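Local coordinates for leucine aminopeptidase 1 (Caenorhabditis elegans, PDB 2HC9), which releases N-terminal amino acids, preferably leucine, from peptides as a zinc-dependent aminopeptidase of the M17 family, and probably serves in digestion, at residues A361-A366 and A435-L440; A401-A406 and W453-I458. The protein carries 1 engineered substitution. One frame throughout, in Å; residues are numbered along the deposited sequence.

Interaction 1 (A361-A366 and A435-L440); sequences ATLTGA and AVAGLL. Engineered in segment 435-440: Leu440 (natural residue Phe).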
# COMPACT_ATOMS: atom_id res chain seq x y z
N ALA A 361 -11.89 14.90 23.95
CA ALA A 361 -11.08 15.10 22.75
C ALA A 361 -11.54 14.17 21.65
O ALA A 361 -11.87 13.02 21.91
CB ALA A 361 -9.62 14.83 23.04
N THR A 362 -11.47 14.65 20.41
CA THR A 362 -11.53 13.78 19.24
C THR A 362 -10.11 13.23 19.04
O THR A 362 -9.34 13.77 18.24
CB THR A 362 -11.98 14.56 17.98
OG1 THR A 362 -11.15 15.70 17.82
CG2 THR A 362 -13.40 15.05 18.14
N LEU A 363 -9.74 12.21 19.81
CA LEU A 363 -8.32 11.95 20.01
C LEU A 363 -7.75 10.96 19.01
O LEU A 363 -6.70 11.21 18.43
CB LEU A 363 -8.02 11.52 21.47
CG LEU A 363 -6.53 11.72 21.84
CD1 LEU A 363 -6.13 13.22 21.83
CD2 LEU A 363 -6.27 11.11 23.22
N THR A 364 -8.43 9.83 18.80
CA THR A 364 -7.85 8.70 18.03
C THR A 364 -8.87 8.07 17.09
O THR A 364 -10.02 7.91 17.45
CB THR A 364 -7.28 7.59 18.97
OG1 THR A 364 -8.33 6.98 19.76
CG2 THR A 364 -6.21 8.18 19.90
N GLY A 365 -8.41 7.70 15.89
CA GLY A 365 -9.13 6.77 15.03
C GLY A 365 -9.35 5.41 15.68
O GLY A 365 -10.38 4.76 15.44
N ALA A 366 -8.41 5.00 16.54
CA ALA A 366 -8.52 3.72 17.28
C ALA A 366 -9.75 3.65 18.19
O ALA A 366 -10.24 2.56 18.48
CB ALA A 366 -7.27 3.47 18.08
N ALA A 435 -6.33 3.93 24.88
CA ALA A 435 -6.01 4.00 26.31
C ALA A 435 -4.60 4.56 26.47
O ALA A 435 -4.36 5.43 27.32
CB ALA A 435 -6.09 2.58 26.92
N VAL A 436 -3.68 4.09 25.64
CA VAL A 436 -2.30 4.56 25.69
C VAL A 436 -2.24 6.07 25.40
O VAL A 436 -1.53 6.82 26.08
CB VAL A 436 -1.40 3.73 24.70
CG1 VAL A 436 0.00 4.35 24.60
CG2 VAL A 436 -1.30 2.30 25.21
N ALA A 437 -3.05 6.51 24.43
CA ALA A 437 -3.16 7.93 24.12
C ALA A 437 -3.61 8.71 25.35
O ALA A 437 -3.07 9.76 25.66
CB ALA A 437 -4.18 8.13 22.95
N GLY A 438 -4.60 8.20 26.08
CA GLY A 438 -5.04 8.88 27.30
C GLY A 438 -3.98 8.87 28.40
O GLY A 438 -3.85 9.84 29.15
N LEU A 439 -3.20 7.79 28.47
CA LEU A 439 -2.16 7.67 29.51
C LEU A 439 -1.03 8.67 29.29
O LEU A 439 -0.39 9.08 30.25
CB LEU A 439 -1.58 6.24 29.54
CG LEU A 439 -2.54 5.17 30.10
CD1 LEU A 439 -1.88 3.78 29.92
CD2 LEU A 439 -2.87 5.46 31.56
N LEU A 440 -0.78 9.06 28.04
CA LEU A 440 0.21 10.12 27.81
C LEU A 440 -0.26 11.39 28.54
O LEU A 440 0.54 12.04 29.21
CB LEU A 440 0.40 10.41 26.30
CG LEU A 440 1.38 11.51 25.90
CD1 LEU A 440 0.91 12.99 26.13
CD2 LEU A 440 2.84 11.24 26.44

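Interaction 2 (A401-A406 and W453-I458); sequences APMLFA and WLHLDI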
# COMPACT_ATOMS: atom_id res chain seq x y z
N ALA A 401 -18.75 4.53 26.94
CA ALA A 401 -18.32 3.17 27.27
C ALA A 401 -16.97 3.25 27.98
O ALA A 401 -16.18 4.20 27.75
CB ALA A 401 -18.18 2.31 25.95
N PRO A 402 -16.68 2.29 28.85
CA PRO A 402 -15.43 2.38 29.58
C PRO A 402 -14.23 1.81 28.84
O PRO A 402 -14.35 0.83 28.09
CB PRO A 402 -15.70 1.52 30.84
CG PRO A 402 -16.67 0.52 30.41
CD PRO A 402 -17.48 1.12 29.28
N MET A 403 -13.09 2.47 29.02
CA MET A 403 -11.76 1.95 28.67
C MET A 403 -11.11 1.35 29.90
O MET A 403 -11.41 1.73 31.03
CB MET A 403 -10.84 3.09 28.17
CG MET A 403 -11.19 3.63 26.80
SD MET A 403 -9.79 4.25 25.82
CE MET A 403 -9.94 6.00 26.20
N LEU A 404 -10.18 0.42 29.67
CA LEU A 404 -9.33 -0.07 30.76
C LEU A 404 -8.41 1.01 31.29
O LEU A 404 -7.80 1.77 30.50
CB LEU A 404 -8.43 -1.23 30.29
CG LEU A 404 -9.06 -2.61 30.09
CD1 LEU A 404 -8.05 -3.53 29.36
CD2 LEU A 404 -9.47 -3.19 31.45
N PHE A 405 -8.32 1.06 32.61
CA PHE A 405 -7.38 1.96 33.28
C PHE A 405 -6.26 1.12 33.89
O PHE A 405 -6.43 0.50 34.95
CB PHE A 405 -8.09 2.76 34.39
CG PHE A 405 -7.16 3.74 35.09
CD1 PHE A 405 -6.87 4.98 34.51
CD2 PHE A 405 -6.56 3.42 36.30
CE1 PHE A 405 -5.99 5.89 35.15
CE2 PHE A 405 -5.69 4.32 36.95
CZ PHE A 405 -5.41 5.55 36.37
N ALA A 406 -5.10 1.13 33.25
CA ALA A 406 -3.97 0.31 33.76
C ALA A 406 -2.61 0.92 33.41
O ALA A 406 -1.90 0.41 32.56
CB ALA A 406 -4.09 -1.14 33.23
N TRP A 453 -9.72 12.01 37.79
CA TRP A 453 -9.36 12.40 36.43
C TRP A 453 -10.09 11.47 35.49
O TRP A 453 -10.05 10.25 35.66
CB TRP A 453 -7.82 12.30 36.20
CG TRP A 453 -7.46 12.35 34.71
CD1 TRP A 453 -7.82 13.32 33.80
CD2 TRP A 453 -6.70 11.38 33.98
NE1 TRP A 453 -7.34 13.00 32.54
CE2 TRP A 453 -6.63 11.82 32.63
CE3 TRP A 453 -6.07 10.17 34.33
CZ2 TRP A 453 -5.97 11.09 31.64
CZ3 TRP A 453 -5.41 9.45 33.34
CH2 TRP A 453 -5.35 9.92 32.02
N LEU A 454 -10.76 12.03 34.49
CA LEU A 454 -11.43 11.24 33.48
C LEU A 454 -11.12 11.80 32.10
O LEU A 454 -11.34 12.99 31.83
CB LEU A 454 -12.95 11.19 33.72
CG LEU A 454 -13.73 10.27 32.79
CD1 LEU A 454 -14.88 9.49 33.50
CD2 LEU A 454 -14.25 11.02 31.50
N HIS A 455 -10.62 10.93 31.24
CA HIS A 455 -10.33 11.26 29.84
C HIS A 455 -11.43 10.64 28.96
O HIS A 455 -11.81 9.49 29.16
CB HIS A 455 -8.96 10.66 29.48
CG HIS A 455 -8.73 10.51 28.01
ND1 HIS A 455 -8.61 11.60 27.17
CD2 HIS A 455 -8.62 9.41 27.22
CE1 HIS A 455 -8.44 11.17 25.93
NE2 HIS A 455 -8.44 9.85 25.93
N LEU A 456 -11.97 11.41 28.00
CA LEU A 456 -13.08 10.93 27.20
C LEU A 456 -12.73 11.16 25.73
O LEU A 456 -12.58 12.31 25.30
CB LEU A 456 -14.38 11.71 27.57
CG LEU A 456 -15.66 11.26 26.83
CD1 LEU A 456 -16.01 9.80 27.17
CD2 LEU A 456 -16.82 12.18 27.19
N ASP A 457 -12.61 10.08 24.96
CA ASP A 457 -12.28 10.16 23.53
C ASP A 457 -13.57 10.05 22.71
O ASP A 457 -14.29 9.03 22.76
CB ASP A 457 -11.32 9.00 23.19
CG ASP A 457 -10.68 9.10 21.80
OD1 ASP A 457 -11.13 9.85 20.90
OD2 ASP A 457 -9.67 8.39 21.59
N ILE A 458 -13.85 11.10 21.95
CA ILE A 458 -15.14 11.23 21.27
C ILE A 458 -14.97 11.35 19.75
O ILE A 458 -15.87 11.84 19.05
CB ILE A 458 -15.95 12.45 21.82
CG1 ILE A 458 -15.20 13.78 21.57
CG2 ILE A 458 -16.21 12.27 23.32
CD1 ILE A 458 -16.11 15.06 21.71

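Interaction 1 (A361-A366 and A435-L440)
Leu363 and Thr364 set their methyl groups against Ala437 on helix 433-442, and apolar packing accounts for the direct contact. One branch of the leucine does the touching: CD2 of Leu363 lies 3.6 Å from CB of Ala437, and the same methyl, CD2 of Leu363, lies 4.2 Å from C of Ala437, against the backbone of the helix. CG2 of Thr364 approaches CB of Ala437 at 3.7 Å, and the single alanine methyl thus receives two methyls from consecutive residues of the loop. Arg338, a predicted active-site residue, also packs on both Thr364 and Ala437.

Polar interactions tie the same loop residues to other parts of the fold. With chi1 at 64°, Thr364 places OG1 between its backbone N and carbonyl carbon, while CG2 is left to face the helix. OG1 is hydrogen-bonded to OD2 of Asp457 and to OG of Ser434, and more weakly to N of Gln367, where the next helix starts. Leu363 N is bonded to OD1 of Asp457, fixing the backbone beside the methyl contact.

Leu363 and Thr364 belong to the bicarbonate pocket, and the leucine side chain also touches zinc ligand Lys252. Methyl-to-methyl packing has little directionality, so the position of the loop against the helix probably owes more to the bonds from Asp457 and Ser434.

Interaction 2 (A401-A406 and W453-I458)
Phe405 reaches Trp453 with the edge of its ring. From CB of Phe405, still 7.3 Å from CZ3 of Trp453, the chain leads to CG, which chi1 of -178° sets opposite the backbone N. CD1 of Phe405 closes the gap to 4.8 Å from CZ3 of Trp453. The contact itself is made by CE1 of Phe405, 4.0 Å from CZ3 of Trp453. The next indole atom is CE3 of Trp453, 4.4 Å from CE1 of Phe405. Beyond it CZ of Phe405 recedes again to 4.9 Å from CZ3 of Trp453, so one corner of the phenyl ring carries the meeting. CZ3 lies near the phenyl plane, whereas CE1 comes to the indole obliquely; the two planes are turned by about 70°. Phe405 also packs on Asn381 and on Arg83 of a neighbouring subunit.

Segment 401-406 begins on strand 400-402, which runs parallel to strand 376-380; that strand in turn pairs antiparallel with strand 452-457. Strands 400-402 and 452-457 therefore lie on either side of strand 376-380 in the mixed sheet of the catalytic domain, and side chains bridge the gap: Met379 of the intervening strand touches both Met403 and Trp453.

Two residues on from Trp453, His455 is met by Met403, whose chain is bent at chi2 and chi3. In one of its two deposited conformers CE of Met403 stands 3.8 Å from CD2 of His455, oblique to the imidazole, and near CB of Asp457; because the methionine was modelled in two conformers, this contact is tentative. The aromatic partners are more firmly set. Asp359 takes both with one carboxylate, its OD1 bonded to NE1 of Trp453 and its OD2 to ND1 of His455, which restrains the rotation of the two rings. The backbone N of His455 lies over one face of the indole, offset toward the rim.

Overall arrangement
The two interactions have centres 9 Å apart and interleave along the chain, helix 433-442 being followed by strand 452-457. Residues 361-366 and 453-458 join directly: the threonine–aspartate bond of interaction 1 ties them together, and Ala361 O is 2.8 Å from Ile458 N, a probable hydrogen bond. On the helix side, Gly438 O packs on Trp453 CH2 at 3.2 Å. Interaction 1 is the nearer to the catalytic site, the Leu363 side chain being about 3 Å from the bound bicarbonate. Interaction 2 lies farther from the metals, with the Asp457 side chain about 9 Å from a zinc ion. The bonds of Asp457 to two residues of the bicarbonate pocket are consistent with a second-shell part in placing that loop.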